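Local coordinates for conserved domain protein (Porphyromonas gingivalis, PDB 3PNN) that probably acts as a glycosyltransferase or nucleotide-sugar-handling enzyme with a Rossmann-like alpha/beta/alpha fold, helping to form glycosidic linkages in the cytoplasm, at residues Lys23-Ile28 with Arg64-Thr69; Phe91-Pro94 with Pro100-Thr103; Gln172-Glu175 with Leu179-Val182. One frame throughout, in Å; residues are numbered along the deposited sequence.

Contact 1. Residues Lys23-Ile28 with Arg64-Thr69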
loop_
_atom_site.group_PDB
_atom_site.type_symbol
_atom_site.label_atom_id
_atom_site.label_comp_id
_atom_site.label_asym_id
_atom_site.label_seq_id
_atom_site.Cartn_x
_atom_site.Cartn_y
_atom_site.Cartn_z
ATOM N N LYS A 23 -14.377 10.789 -3.333
ATOM C CA LYS A 23 -13.903 11.312 -4.615
ATOM C C LYS A 23 -14.630 10.571 -5.732
ATOM O O LYS A 23 -15.040 9.421 -5.542
ATOM C CB LYS A 23 -12.401 11.085 -4.780
ATOM C CG LYS A 23 -11.491 11.987 -3.948
ATOM C CD LYS A 23 -10.079 11.376 -3.922
ATOM C CE LYS A 23 -9.089 12.253 -3.168
ATOM N NZ LYS A 23 -7.729 11.661 -3.301
ATOM N N GLN A 24 -14.784 11.218 -6.888
ATOM C CA GLN A 24 -15.339 10.554 -8.064
ATOM C C GLN A 24 -14.648 9.218 -8.333
ATOM O O GLN A 24 -13.415 9.145 -8.409
ATOM C CB GLN A 24 -15.208 11.458 -9.290
ATOM C CG GLN A 24 -16.085 12.698 -9.234
ATOM C CD GLN A 24 -17.557 12.367 -9.373
ATOM O OE1 GLN A 24 -17.925 11.460 -10.119
ATOM N NE2 GLN A 24 -18.407 13.098 -8.655
ATOM N N LEU A 25 -15.446 8.160 -8.470
ATOM C CA LEU A 25 -14.900 6.845 -8.799
ATOM C C LEU A 25 -14.542 6.779 -10.272
ATOM O O LEU A 25 -15.198 7.392 -11.102
ATOM C CB LEU A 25 -15.902 5.743 -8.449
ATOM C CG LEU A 25 -16.190 5.661 -6.944
ATOM C CD1 LEU A 25 -17.073 4.470 -6.612
ATOM C CD2 LEU A 25 -14.898 5.596 -6.165
ATOM N N ASP A 26 -13.484 6.048 -10.594
ATOM C CA ASP A 26 -13.059 5.955 -11.981
ATOM C C ASP A 26 -13.302 4.538 -12.503
ATOM O O ASP A 26 -12.550 3.619 -12.189
ATOM C CB ASP A 26 -11.583 6.354 -12.093
ATOM C CG ASP A 26 -11.084 6.392 -13.530
ATOM O OD1 ASP A 26 -11.874 6.096 -14.465
ATOM O OD2 ASP A 26 -9.887 6.724 -13.715
ATOM N N GLY A 27 -14.373 4.367 -13.279
ATOM C CA GLY A 27 -14.690 3.091 -13.904
ATOM C C GLY A 27 -13.747 2.842 -15.066
ATOM O O GLY A 27 -14.126 2.965 -16.232
ATOM N N ILE A 28 -12.507 2.493 -14.738
ATOM C CA ILE A 28 -11.413 2.531 -15.700
ATOM C C ILE A 28 -11.263 1.258 -16.545
ATOM O O ILE A 28 -10.747 1.314 -17.663
ATOM C CB ILE A 28 -10.086 2.868 -14.988
ATOM C CG1 ILE A 28 -8.998 3.215 -16.000
ATOM C CG2 ILE A 28 -9.659 1.713 -14.038
ATOM C CD1 ILE A 28 -7.801 3.970 -15.375
ATOM N N ARG A 64 -19.947 3.198 1.991
ATOM C CA ARG A 64 -20.855 2.076 2.188
ATOM C C ARG A 64 -21.779 1.922 0.978
ATOM O O ARG A 64 -22.005 0.818 0.500
ATOM C CB ARG A 64 -21.678 2.262 3.465
ATOM C CG ARG A 64 -20.860 2.180 4.776
ATOM C CD ARG A 64 -21.771 2.442 5.983
ATOM N NE ARG A 64 -21.077 2.331 7.266
ATOM C CZ ARG A 64 -20.852 1.179 7.890
ATOM N NH1 ARG A 64 -21.246 0.043 7.328
ATOM N NH2 ARG A 64 -20.220 1.163 9.064
ATOM N N GLU A 65 -22.293 3.039 0.471
ATOM C CA GLU A 65 -23.251 2.995 -0.638
ATOM C C GLU A 65 -22.643 2.529 -1.956
ATOM O O GLU A 65 -23.231 1.719 -2.676
ATOM C CB GLU A 65 -23.860 4.384 -0.871
ATOM C CG GLU A 65 -24.809 4.865 0.200
ATOM C CD GLU A 65 -25.303 6.279 -0.076
ATOM O OE1 GLU A 65 -24.943 6.841 -1.139
ATOM O OE2 GLU A 65 -26.041 6.828 0.770
ATOM N N LYS A 66 -21.474 3.064 -2.281
ATOM C CA LYS A 66 -20.916 2.896 -3.619
ATOM C C LYS A 66 -19.845 1.816 -3.693
ATOM O O LYS A 66 -19.592 1.274 -4.764
ATOM C CB LYS A 66 -20.309 4.222 -4.113
ATOM C CG LYS A 66 -21.323 5.338 -4.435
ATOM C CD LYS A 66 -20.574 6.607 -4.852
ATOM C CE LYS A 66 -21.442 7.563 -5.662
ATOM N NZ LYS A 66 -22.559 8.112 -4.863
ATOM N N ILE A 67 -19.194 1.516 -2.577
ATOM C CA ILE A 67 -18.086 0.558 -2.617
ATOM C C ILE A 67 -18.384 -0.761 -1.895
ATOM O O ILE A 67 -18.243 -1.836 -2.482
ATOM C CB ILE A 67 -16.772 1.203 -2.128
ATOM C CG1 ILE A 67 -16.410 2.375 -3.060
ATOM C CG2 ILE A 67 -15.641 0.158 -2.054
ATOM C CD1 ILE A 67 -15.044 2.977 -2.821
ATOM N N LEU A 68 -18.801 -0.697 -0.635
ATOM C CA LEU A 68 -19.074 -1.936 0.100
ATOM C C LEU A 68 -20.152 -2.793 -0.561
ATOM O O LEU A 68 -20.133 -4.021 -0.448
ATOM C CB LEU A 68 -19.456 -1.665 1.557
ATOM C CG LEU A 68 -18.274 -1.322 2.464
ATOM C CD1 LEU A 68 -18.663 -1.530 3.932
ATOM C CD2 LEU A 68 -17.044 -2.155 2.104
ATOM N N THR A 69 -21.103 -2.151 -1.232
ATOM C CA THR A 69 -22.188 -2.881 -1.877
ATOM C C THR A 69 -21.652 -3.760 -3.007
ATOM O O THR A 69 -22.281 -4.748 -3.390
ATOM C CB THR A 69 -23.228 -1.930 -2.477
ATOM O OG1 THR A 69 -22.554 -0.944 -3.276
ATOM C CG2 THR A 69 -24.023 -1.240 -1.377
#
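Leu-25 reaches across to helix 60-71, where its side chain runs obliquely over those of two consecutive residues, Lys-66 and Ile-67, touching both with CD1. The chain of Leu-25 leaves beside its own backbone N, and CD1 then runs on anti to CA (chi2 -174°), which carries this branch to the helix. There CD1 lies 4.1 Å from CB of Lys-66 and 4.2 Å from CG1 of Ile-67. Its other methyl, CD2, comes within 4.3 Å of CD1 of Ile-67, so both branches of the leucine fork meet the isoleucine.

The two helix residues contribute differently. Lys-66 points its CB toward the loop, and this carbon makes its closest approach; the chain runs on extended and turns at chi4 (66°), its end leading away. Ile-67 starts out across the line of approach, and its CG1-CD1 branch swings round to meet Leu-25; deeper in, the same residue touches Met-36 of helix 35-46. With no hydrogen bond between the segments and just 109 Å² buried, the join is thin and apolar. The helix makes a wider pi-type turn over residues 64-68. Separately, OG1 of Thr-69 donates to the carbonyl O of Glu-65 at 2.8 Å, standing 46° out of the carbonyl plane.

Outside this contact, NZ of Lys-23 bonds to the carbonyl of Gly-14, and Asp-26 forms a salt bridge with Arg-282. A glycine-rich loop after the first strand, 7-11, followed by a lysine, is consistent with the nucleotide-binding signature of Rossmann-like sugar nucleotidyltransferases.

Contact 2. Residues Phe91-Pro94 with Pro100-Thr103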
loop_
_atom_site.group_PDB
_atom_site.type_symbol
_atom_site.label_atom_id
_atom_site.label_comp_id
_atom_site.label_asym_id
_atom_site.label_seq_id
_atom_site.Cartn_x
_atom_site.Cartn_y
_atom_site.Cartn_z
ATOM N N PHE A 91 -1.459 11.092 24.750
ATOM C CA PHE A 91 -1.210 12.082 23.711
ATOM C C PHE A 91 -2.500 12.757 23.267
ATOM O O PHE A 91 -3.543 12.114 23.144
ATOM C CB PHE A 91 -0.529 11.436 22.498
ATOM C CG PHE A 91 0.923 11.106 22.715
ATOM C CD1 PHE A 91 1.899 12.077 22.554
ATOM C CD2 PHE A 91 1.313 9.826 23.070
ATOM C CE1 PHE A 91 3.240 11.776 22.749
ATOM C CE2 PHE A 91 2.654 9.519 23.265
ATOM C CZ PHE A 91 3.615 10.495 23.105
ATOM N N SER A 92 -2.421 14.059 23.024
ATOM C CA SER A 92 -3.541 14.792 22.454
ATOM C C SER A 92 -3.148 15.348 21.095
ATOM O O SER A 92 -1.971 15.597 20.834
ATOM C CB SER A 92 -3.975 15.928 23.383
ATOM O OG SER A 92 -4.553 15.412 24.568
ATOM N N CYS A 93 -4.137 15.534 20.229
ATOM C CA CYS A 93 -3.899 16.124 18.920
ATOM C C CYS A 93 -3.750 17.642 19.032
ATOM O O CYS A 93 -4.638 18.314 19.559
ATOM C CB CYS A 93 -5.051 15.779 17.975
ATOM S SG CYS A 93 -4.790 16.330 16.294
ATOM N N PRO A 94 -2.626 18.184 18.533
ATOM C CA PRO A 94 -2.352 19.629 18.586
ATOM C C PRO A 94 -3.503 20.461 18.020
ATOM O O PRO A 94 -4.250 19.991 17.158
ATOM C CB PRO A 94 -1.108 19.781 17.709
ATOM C CG PRO A 94 -0.437 18.449 17.779
ATOM C CD PRO A 94 -1.536 17.434 17.885
ATOM N N PRO A 100 -3.581 14.422 8.093
ATOM C CA PRO A 100 -3.589 13.073 8.671
ATOM C C PRO A 100 -2.184 12.598 9.024
ATOM O O PRO A 100 -1.214 12.972 8.360
ATOM C CB PRO A 100 -4.179 12.209 7.552
ATOM C CG PRO A 100 -5.065 13.173 6.779
ATOM C CD PRO A 100 -4.352 14.505 6.843
ATOM N N TRP A 101 -2.092 11.758 10.048
ATOM C CA TRP A 101 -0.802 11.358 10.608
ATOM C C TRP A 101 0.090 10.515 9.707
ATOM O O TRP A 101 1.293 10.426 9.951
ATOM C CB TRP A 101 -1.001 10.658 11.949
ATOM C CG TRP A 101 -1.521 11.572 13.006
ATOM C CD1 TRP A 101 -2.760 11.539 13.577
ATOM C CD2 TRP A 101 -0.819 12.662 13.633
ATOM N NE1 TRP A 101 -2.875 12.536 14.514
ATOM C CE2 TRP A 101 -1.699 13.238 14.571
ATOM C CE3 TRP A 101 0.462 13.204 13.489
ATOM C CZ2 TRP A 101 -1.341 14.336 15.361
ATOM C CZ3 TRP A 101 0.823 14.290 14.283
ATOM C CH2 TRP A 101 -0.078 14.844 15.207
ATOM N N GLY A 102 -0.482 9.875 8.684
ATOM C CA GLY A 102 0.327 9.138 7.722
ATOM C C GLY A 102 -0.082 7.682 7.531
ATOM O O GLY A 102 -0.902 7.162 8.286
ATOM N N THR A 103 0.494 7.014 6.535
ATOM C CA THR A 103 0.079 5.648 6.208
ATOM C C THR A 103 0.236 4.621 7.332
ATOM O O THR A 103 -0.567 3.686 7.426
ATOM C CB THR A 103 0.781 5.086 4.945
ATOM O OG1 THR A 103 2.202 5.064 5.156
ATOM C CG2 THR A 103 0.447 5.944 3.734
#
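NE1 of Trp-101 is hydrogen-bonded to the carbonyl of Leu-84, while the far end of the same indole meets Cys-93 and Pro-94. The bond satisfies the one polar atom of this buried side chain and should limit rotation of the ring. With NE1 held there, the six-membered part faces the 91-94 segment. The closest CA atoms, those of Cys-93 and Trp-101, are still 10.1 Å apart: the indole covers most of that distance, and the side chains of Cys-93 and Pro-94 meet it.

Pro-94 approaches from the opposite direction and meets the indole at its edge, near the ring plane. Its CD lies 4.0 Å from both CZ2 and CH2 of Trp-101, so CD faces the bond between them. Cys-93 supplies the second touch. With SG anti to the backbone N (chi1 -175°), the sulfur is carried to 4.1 Å from CZ2 of Trp-101. Measured from the centroid of the six-membered ring, SG of Cys-93 stands at 5.4 Å and 71° off the normal, an oblique sulfur-aromatic contact. CZ2 is thus shared by both neighbours. The segments bury 92 Å² through apolar and sulfur-aromatic touches, and no hydrogen bond crosses between them.

Trp-101 also has a cation-pi partner in Arg-97, from the loop between the segments, and an edge-to-face partner in His-105. After it, Gly-102 is at the N-cap position of helix 103-108. The contact lies in the long connection between strand 77-81 and that helix, with Trp-101 touching Phe-235, and Phe-91 touching Ile-233 and Leu-236, of helix 223-239.

Contact 3. Residues Gln172-Glu175 with Leu179-Val182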
loop_
_atom_site.group_PDB
_atom_site.type_symbol
_atom_site.label_atom_id
_atom_site.label_comp_id
_atom_site.label_asym_id
_atom_site.label_seq_id
_atom_site.Cartn_x
_atom_site.Cartn_y
_atom_site.Cartn_z
ATOM N N GLN A 172 17.213 -1.868 -0.684
ATOM C CA GLN A 172 18.459 -2.625 -0.712
ATOM C C GLN A 172 18.104 -4.042 -0.315
ATOM O O GLN A 172 17.472 -4.251 0.720
ATOM C CB GLN A 172 19.465 -2.046 0.280
ATOM C CG GLN A 172 19.671 -0.546 0.099
ATOM C CD GLN A 172 20.106 -0.211 -1.313
ATOM O OE1 GLN A 172 20.980 -0.875 -1.870
ATOM N NE2 GLN A 172 19.489 0.813 -1.905
ATOM N N VAL A 173 18.504 -5.014 -1.133
ATOM C CA VAL A 173 18.127 -6.408 -0.902
ATOM C C VAL A 173 19.357 -7.310 -0.998
ATOM O O VAL A 173 20.134 -7.217 -1.951
ATOM C CB VAL A 173 17.058 -6.871 -1.907
ATOM C CG1 VAL A 173 16.567 -8.277 -1.572
ATOM C CG2 VAL A 173 15.878 -5.897 -1.921
ATOM N N ASP A 174 19.543 -8.173 -0.008
ATOM C CA ASP A 174 20.771 -8.973 0.035
ATOM C C ASP A 174 20.600 -10.288 -0.722
ATOM O O ASP A 174 19.542 -10.550 -1.290
ATOM C CB ASP A 174 21.259 -9.192 1.478
ATOM C CG ASP A 174 20.352 -10.120 2.283
ATOM O OD1 ASP A 174 19.559 -10.884 1.684
ATOM O OD2 ASP A 174 20.445 -10.093 3.529
ATOM N N GLU A 175 21.643 -11.111 -0.735
ATOM C CA GLU A 175 21.633 -12.333 -1.538
ATOM C C GLU A 175 20.634 -13.382 -1.047
ATOM O O GLU A 175 20.304 -14.310 -1.774
ATOM C CB GLU A 175 23.037 -12.943 -1.605
ATOM C CG GLU A 175 24.048 -12.070 -2.328
ATOM C CD GLU A 175 25.413 -12.732 -2.430
ATOM O OE1 GLU A 175 25.812 -13.097 -3.559
ATOM O OE2 GLU A 175 26.075 -12.895 -1.381
ATOM N N LEU A 179 15.307 -7.780 2.781
ATOM C CA LEU A 179 15.369 -6.324 2.740
ATOM C C LEU A 179 16.341 -5.834 3.805
ATOM O O LEU A 179 16.219 -6.190 4.980
ATOM C CB LEU A 179 13.970 -5.741 3.016
ATOM C CG LEU A 179 13.797 -4.238 2.813
ATOM C CD1 LEU A 179 14.108 -3.899 1.365
ATOM C CD2 LEU A 179 12.376 -3.758 3.216
ATOM N N THR A 180 17.321 -5.031 3.413
ATOM C CA THR A 180 18.255 -4.506 4.405
ATOM C C THR A 180 18.033 -3.016 4.605
ATOM O O THR A 180 18.528 -2.434 5.566
ATOM C CB THR A 180 19.728 -4.757 4.019
ATOM O OG1 THR A 180 20.016 -4.071 2.798
ATOM C CG2 THR A 180 19.993 -6.241 3.841
ATOM N N GLY A 181 17.281 -2.401 3.696
ATOM C CA GLY A 181 16.980 -0.984 3.812
ATOM C C GLY A 181 15.940 -0.547 2.802
ATOM O O GLY A 181 15.898 -1.054 1.686
ATOM N N VAL A 182 15.091 0.398 3.191
ATOM C CA VAL A 182 14.164 0.999 2.254
ATOM C C VAL A 182 13.999 2.483 2.579
ATOM O O VAL A 182 13.804 2.869 3.740
ATOM C CB VAL A 182 12.806 0.246 2.234
ATOM C CG1 VAL A 182 12.209 0.161 3.640
ATOM C CG2 VAL A 182 11.843 0.899 1.266
#
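Leu-179, first on the returning strand, pairs with Val-173 as an antiparallel non-hydrogen-bonded pair, their CA atoms 4.6 Å apart and their side chains on the same face. CG of Leu-179 stands anti to the backbone N (chi1 -171°), and its CD1 comes to 4.2 Å from CG2 of Val-173. The same methyl approaches the carbonyl O of Gln-172 at 3.4 Å. On this face Leu-179 also meets Val-253 and Ile-257 of helix 249-259, and both residues of the pair touch Val-266 of strand 263-268.

Thr-180 follows, and its N donates to the carbonyl O of Gln-172 at 2.8 Å, nearly straight at 175°. OG1 of Thr-180 lies 3.3 Å from that same oxygen, at best a weak bond, as another acceptor is within reach of its proton. The methyl turns to the other partner: CG2 of Thr-180 is 3.9 Å from OD2 of Asp-174, the two side chains crossing at a slant. The opposite carboxylate oxygen, OD1, bonds to the backbone N of Lys-176 and of Leu-178, pinning the turn of the hairpin.

Thr-180 and Gly-181 both face Gln-172, which makes a classic beta bulge: the register slips by one residue between Gln-172 and Val-173 in the hairpin of strands 166-173 and 179-191. At Gly-181, the carbonyl O accepts from N of Gln-172 at 2.8 Å and 170°, closing the hydrogen-bonded pair. CG of Gln-172 passes beside this carbonyl before the chain bends off. Val-182 then uses its backbone N to bond OD1 of Asn-254, on helix 249-259.

From the N terminus, the chain leaves strand 7-11 and enters the loop of contact 1, which closes over 35 residues when helix 60-71 returns to it, enclosing helix 35-46 and strand 50-55. Contact 2 follows after strand 77-81 and closes a short loop, with five residues between its segments, just before helix 103-108. Contact 3 comes last, closing the beta hairpin of strands 166-173 and 179-191. The three lie in series, neither nesting nor crossing. Contacts 1 and 3 are on opposite sides of the chain's centre, their own centres about 37 Å apart. Helix 249-259 packs on contact 3, and Thr-103 of contact 2 bonds to Ile-249 at its start.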